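Local coordinates for flavodoxin, WrbA-like protein (PDB 3D7N), which probably binds FMN and passes electrons from NAD(P)H to quinones, as WrbA-type flavodoxin-like oxidoreductases do, at residues V10-S15 and D56-G61; A50-A55 and A87-K92. One frame throughout, in Å; residues are numbered along the deposited sequence.

Contact 1 (V10-S15 and D56-G61)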
loop_
_atom_site.group_PDB
_atom_site.type_symbol
_atom_site.label_atom_id
_atom_site.label_comp_id
_atom_site.label_asym_id
_atom_site.label_seq_id
_atom_site.Cartn_x
_atom_site.Cartn_y
_atom_site.Cartn_z
ATOM N N VAL A 10 -3.397 -1.826 26.018
ATOM C CA VAL A 10 -1.951 -1.905 26.101
ATOM C C VAL A 10 -1.334 -1.153 24.942
ATOM O O VAL A 10 -1.753 -1.331 23.796
ATOM C CB VAL A 10 -1.489 -3.379 26.066
ATOM C CG1 VAL A 10 -0.002 -3.483 25.701
ATOM C CG2 VAL A 10 -1.798 -4.061 27.414
ATOM N N VAL A 11 -0.369 -0.286 25.225
ATOM C CA VAL A 11 0.441 0.318 24.173
ATOM C C VAL A 11 1.767 -0.469 24.123
ATOM O O VAL A 11 2.523 -0.521 25.146
ATOM C CB VAL A 11 0.675 1.811 24.421
ATOM C CG1 VAL A 11 1.717 2.342 23.460
ATOM C CG2 VAL A 11 -0.642 2.576 24.327
ATOM N N VAL A 12 2.015 -1.123 22.972
ATOM C CA VAL A 12 3.242 -1.912 22.735
ATOM C C VAL A 12 3.985 -1.202 21.606
ATOM O O VAL A 12 3.415 -0.950 20.531
ATOM C CB VAL A 12 2.936 -3.416 22.385
ATOM C CG1 VAL A 12 2.099 -3.544 21.077
ATOM C CG2 VAL A 12 4.225 -4.238 22.319
ATOM N N TYR A 13 5.224 -0.796 21.861
ATOM C CA TYR A 13 5.893 0.128 20.942
ATOM C C TYR A 13 7.393 -0.082 20.900
ATOM O O TYR A 13 8.018 -0.536 21.871
ATOM C CB TYR A 13 5.627 1.594 21.387
ATOM C CG TYR A 13 6.347 1.949 22.678
ATOM C CD1 TYR A 13 7.567 2.627 22.659
ATOM C CD2 TYR A 13 5.847 1.539 23.914
ATOM C CE1 TYR A 13 8.282 2.890 23.859
ATOM C CE2 TYR A 13 6.547 1.826 25.127
ATOM C CZ TYR A 13 7.757 2.500 25.076
ATOM O OH TYR A 13 8.451 2.768 26.242
ATOM N N HIS A 14 7.975 0.328 19.788
ATOM C CA HIS A 14 9.425 0.462 19.695
ATOM C C HIS A 14 9.778 1.945 19.510
ATOM O O HIS A 14 9.096 2.641 18.764
ATOM C CB HIS A 14 9.991 -0.411 18.539
ATOM C CG HIS A 14 11.440 -0.178 18.293
ATOM N ND1 HIS A 14 11.901 0.528 17.205
ATOM C CD2 HIS A 14 12.533 -0.469 19.044
ATOM C CE1 HIS A 14 13.221 0.631 17.275
ATOM N NE2 HIS A 14 13.627 0.041 18.387
ATOM N N SER A 15 10.797 2.425 20.231
ATOM C CA SER A 15 11.431 3.702 19.904
ATOM C C SER A 15 12.905 3.580 19.627
ATOM O O SER A 15 13.707 3.198 20.489
ATOM C CB SER A 15 11.232 4.753 20.982
ATOM O OG SER A 15 11.204 4.115 22.213
ATOM N N ASP A 56 -7.972 -5.751 26.226
ATOM C CA ASP A 56 -9.139 -5.490 25.361
ATOM C C ASP A 56 -8.792 -4.702 24.063
ATOM O O ASP A 56 -9.539 -4.774 23.091
ATOM C CB ASP A 56 -10.220 -4.725 26.112
ATOM C CG ASP A 56 -10.786 -5.504 27.256
ATOM O OD1 ASP A 56 -11.221 -6.655 27.045
ATOM O OD2 ASP A 56 -10.814 -4.938 28.362
ATOM N N ALA A 57 -7.688 -3.940 24.098
ATOM C CA ALA A 57 -7.214 -3.128 22.987
ATOM C C ALA A 57 -5.692 -3.149 22.994
ATOM O O ALA A 57 -5.096 -3.126 24.054
ATOM C CB ALA A 57 -7.721 -1.702 23.061
ATOM N N ILE A 58 -5.112 -3.254 21.794
ATOM C CA ILE A 58 -3.650 -3.263 21.546
ATOM C C ILE A 58 -3.379 -2.158 20.560
ATOM O O ILE A 58 -3.974 -2.120 19.475
ATOM C CB ILE A 58 -3.127 -4.604 20.944
ATOM C CG1 ILE A 58 -3.454 -5.765 21.888
ATOM C CG2 ILE A 58 -1.634 -4.534 20.710
ATOM C CD1 ILE A 58 -3.221 -7.180 21.295
ATOM N N ILE A 59 -2.538 -1.226 20.982
ATOM C CA ILE A 59 -2.147 -0.121 20.141
ATOM C C ILE A 59 -0.654 -0.273 19.862
ATOM O O ILE A 59 0.153 -0.293 20.760
ATOM C CB ILE A 59 -2.446 1.253 20.776
ATOM C CG1 ILE A 59 -3.903 1.329 21.256
ATOM C CG2 ILE A 59 -2.137 2.397 19.777
ATOM C CD1 ILE A 59 -4.283 2.724 21.931
ATOM N N PHE A 60 -0.333 -0.382 18.590
ATOM C CA PHE A 60 1.009 -0.576 18.097
ATOM C C PHE A 60 1.729 0.763 17.838
ATOM O O PHE A 60 1.217 1.619 17.150
ATOM C CB PHE A 60 0.920 -1.284 16.743
ATOM C CG PHE A 60 0.351 -2.716 16.783
ATOM C CD1 PHE A 60 0.811 -3.645 17.654
ATOM C CD2 PHE A 60 -0.600 -3.114 15.863
ATOM C CE1 PHE A 60 0.292 -4.951 17.642
ATOM C CE2 PHE A 60 -1.080 -4.397 15.823
ATOM C CZ PHE A 60 -0.642 -5.314 16.709
ATOM N N GLY A 61 2.950 0.886 18.317
ATOM C CA GLY A 61 3.754 2.057 18.076
ATOM C C GLY A 61 5.080 1.766 17.396
ATOM O O GLY A 61 5.854 0.950 17.843
#
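Val-10 to Tyr-13 pairs in parallel with Ile-58 to Gly-61, the short strand axes 4.6 Å apart at closest and inclined by 23°. Five backbone hydrogen bonds join them. Val-10 gives its N-H to Ala-57 O and takes that of Ile-59 on its own O; Val-12 likewise gives its N-H to Ile-59 O and takes that of Gly-61 on its O. The last runs from His-14 N to Gly-61 O (2.9 Å). Val-12 and Phe-60 stand side by side on one face of the sheet. With CG1 of Val-12 set between backbone N and carbonyl carbon (chi1 61°), that methyl meets the ring edge at Phe-60 CD1, 3.7 Å off, and also lies 3.9 Å from Ile-58 CG2. On the other face Val-11 CG2 rests obliquely on Ile-59 CB at 4.2 Å. Tyr-13 CB sits 3.8 Å from Gly-61 CA, where the absence of a side chain lets the strands close to a CA-CA distance of 4.1 Å; the Tyr-13 ring leads away to meet His-21. Helix 19-31 covers this face and helix 46-54 the other, the three-layered build of the flavodoxin-like alpha/beta fold.

Contact 2 (A50-A55 and A87-K92)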
loop_
_atom_site.group_PDB
_atom_site.type_symbol
_atom_site.label_atom_id
_atom_site.label_comp_id
_atom_site.label_asym_id
_atom_site.label_seq_id
_atom_site.Cartn_x
_atom_site.Cartn_y
_atom_site.Cartn_z
ATOM N N ALA A 50 2.097 -11.485 27.823
ATOM C CA ALA A 50 0.947 -11.781 28.676
ATOM C C ALA A 50 -0.050 -10.605 28.707
ATOM O O ALA A 50 -1.255 -10.815 28.590
ATOM C CB ALA A 50 1.403 -12.149 30.102
ATOM N N ALA A 51 0.456 -9.384 28.865
ATOM C CA ALA A 51 -0.371 -8.194 28.837
ATOM C C ALA A 51 -1.127 -8.098 27.520
ATOM O O ALA A 51 -2.305 -7.825 27.522
ATOM C CB ALA A 51 0.481 -6.954 29.045
ATOM N N LEU A 52 -0.468 -8.358 26.397
ATOM C CA LEU A 52 -1.150 -8.306 25.090
ATOM C C LEU A 52 -2.275 -9.335 25.008
ATOM O O LEU A 52 -3.388 -8.996 24.648
ATOM C CB LEU A 52 -0.198 -8.564 23.932
ATOM C CG LEU A 52 0.770 -7.528 23.317
ATOM C CD1 LEU A 52 0.156 -6.150 23.160
ATOM C CD2 LEU A 52 2.057 -7.489 24.136
ATOM N N ASP A 53 -1.994 -10.598 25.328
ATOM C CA ASP A 53 -3.074 -11.598 25.412
ATOM C C ASP A 53 -4.235 -11.203 26.386
ATOM O O ASP A 53 -5.358 -11.648 26.192
ATOM C CB ASP A 53 -2.566 -12.989 25.832
ATOM C CG ASP A 53 -1.574 -13.610 24.844
ATOM O OD1 ASP A 53 -1.239 -13.034 23.775
ATOM O OD2 ASP A 53 -1.096 -14.715 25.195
ATOM N N ALA A 54 -3.983 -10.378 27.396
ATOM C CA ALA A 54 -5.062 -10.021 28.368
ATOM C C ALA A 54 -5.716 -8.674 28.051
ATOM O O ALA A 54 -6.653 -8.280 28.729
ATOM C CB ALA A 54 -4.555 -10.045 29.833
ATOM N N ALA A 55 -5.235 -7.981 27.028
ATOM C CA ALA A 55 -5.753 -6.628 26.687
ATOM C C ALA A 55 -7.088 -6.721 25.958
ATOM O O ALA A 55 -7.314 -7.692 25.205
ATOM C CB ALA A 55 -4.745 -5.836 25.859
ATOM N N ALA A 87 -5.042 -17.931 17.528
ATOM C CA ALA A 87 -6.058 -16.849 17.474
ATOM C C ALA A 87 -6.295 -16.091 18.812
ATOM O O ALA A 87 -7.392 -15.620 19.103
ATOM C CB ALA A 87 -7.380 -17.422 16.908
ATOM N N LYS A 88 -5.251 -15.943 19.610
ATOM C CA LYS A 88 -5.371 -15.289 20.907
ATOM C C LYS A 88 -5.878 -13.842 20.850
ATOM O O LYS A 88 -6.521 -13.380 21.797
ATOM C CB LYS A 88 -4.040 -15.341 21.662
ATOM C CG LYS A 88 -3.655 -16.768 22.122
ATOM C CD LYS A 88 -3.154 -16.854 23.582
ATOM C CE LYS A 88 -4.196 -17.377 24.608
ATOM N NZ LYS A 88 -4.068 -18.851 24.858
ATOM N N TRP A 89 -5.622 -13.133 19.744
ATOM C CA TRP A 89 -5.985 -11.741 19.654
ATOM C C TRP A 89 -7.212 -11.499 18.788
ATOM O O TRP A 89 -7.498 -10.347 18.452
ATOM C CB TRP A 89 -4.798 -10.886 19.145
ATOM C CG TRP A 89 -3.548 -10.950 19.999
ATOM C CD1 TRP A 89 -3.410 -11.563 21.196
ATOM C CD2 TRP A 89 -2.278 -10.336 19.723
ATOM N NE1 TRP A 89 -2.150 -11.419 21.667
ATOM C CE2 TRP A 89 -1.418 -10.673 20.791
ATOM C CE3 TRP A 89 -1.787 -9.542 18.683
ATOM C CZ2 TRP A 89 -0.088 -10.231 20.857
ATOM C CZ3 TRP A 89 -0.469 -9.102 18.730
ATOM C CH2 TRP A 89 0.372 -9.451 19.812
ATOM N N GLN A 90 -7.916 -12.556 18.399
ATOM C CA GLN A 90 -9.129 -12.419 17.579
ATOM C C GLN A 90 -10.140 -11.502 18.291
ATOM O O GLN A 90 -10.342 -11.573 19.511
ATOM C CB GLN A 90 -9.762 -13.811 17.275
ATOM C CG GLN A 90 -10.706 -13.902 15.997
ATOM C CD GLN A 90 -9.954 -14.264 14.663
ATOM O OE1 GLN A 90 -10.580 -14.668 13.646
ATOM N NE2 GLN A 90 -8.612 -14.144 14.677
ATOM N N ASP A 91 -10.736 -10.607 17.523
ATOM C CA ASP A 91 -11.776 -9.698 18.001
ATOM C C ASP A 91 -11.359 -8.613 18.983
ATOM O O ASP A 91 -12.207 -7.863 19.462
ATOM C CB ASP A 91 -12.973 -10.480 18.535
ATOM C CG ASP A 91 -13.559 -11.372 17.498
ATOM O OD1 ASP A 91 -13.359 -11.066 16.319
ATOM O OD2 ASP A 91 -14.181 -12.391 17.839
ATOM N N LYS A 92 -10.071 -8.493 19.257
ATOM C CA LYS A 92 -9.571 -7.380 20.042
ATOM C C LYS A 92 -9.647 -6.092 19.220
ATOM O O LYS A 92 -9.652 -6.124 17.973
ATOM C CB LYS A 92 -8.124 -7.667 20.516
ATOM C CG LYS A 92 -8.001 -8.832 21.543
ATOM C CD LYS A 92 -6.629 -8.838 22.216
ATOM C CE LYS A 92 -6.338 -10.070 23.102
ATOM N NZ LYS A 92 -7.190 -10.187 24.294
#
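Residues 50-55, at the C-terminal end of helix 46-54, face a loop made of two beta turns, type I from Ala-87 to Gln-90 and type II from Trp-89 to Lys-92, with the CA atoms of Asp-53 and Lys-88 6.3 Å apart. Asp-53 and Trp-89 are joined by a side-chain hydrogen bond: the indole NE1 of Trp-89 reaches Asp-53 OD1 at 2.8 Å, with an N-H...O angle of 160°. The oxygen lies close to the ring plane and is met on its anti side, while the carboxylate is turned 67° against the indole. Beside this bond, Leu-52 crosses the benzo part of the indole obliquely, its CB 3.5 Å from Trp-89 CZ2. The other carboxylate oxygen, Asp-53 OD2, touches the aliphatic Lys-88 CD at 3.4 Å; Lys-88 NZ stays 5.1 Å from Asp-53 OD2, so the two charges are not in contact, and any attraction between them is probably weak. Lys-92 runs extended to its CE and bends only at the last torsion (chi4 -65°), which brings NZ to two backbone carbonyls. Lys-92 NZ binds Ala-55 O at 2.7 Å, in the carbonyl plane, and Asp-53 O at 3.0 Å, from above that carbonyl's plane. The ammonium thus lies at the carbonyl-rich C-terminal end of the helix, where the helix dipole would probably favour its charge. The indole also stacks on His-121 and touches Pro-83 of helix 81-85, and the backbone of Lys-92 bonds to Leu-124 of strand 124-126. The loop, leading from helix 81-85 into strand 93-100, is thereby packed against the end of helix 46-54, whose Leu-52 rests on strand 9-13, as does Ala-55 just beyond it.

From the N terminus the chain runs along strand 9-13, through helix 19-31, strand 34-37 and helix 46-54, and returns in strand 57-65, where contact 1 closes the first loop. Contact 2 opens within that loop, at the end of helix 46-54, and closes only after helices 71-79 and 81-85, so the two cross. Helix 46-54 and strand 57-65 follow each other in the chain through a short turn. The contacts touch directly: Leu-52 CD1 packs on Ile-58 CG2 at 3.4 Å, and Ile-58 CD1 on Trp-89 CD2 at 3.7 Å. Together they tie the central sheet to the helix on one face and to the loop entering strand 93-100.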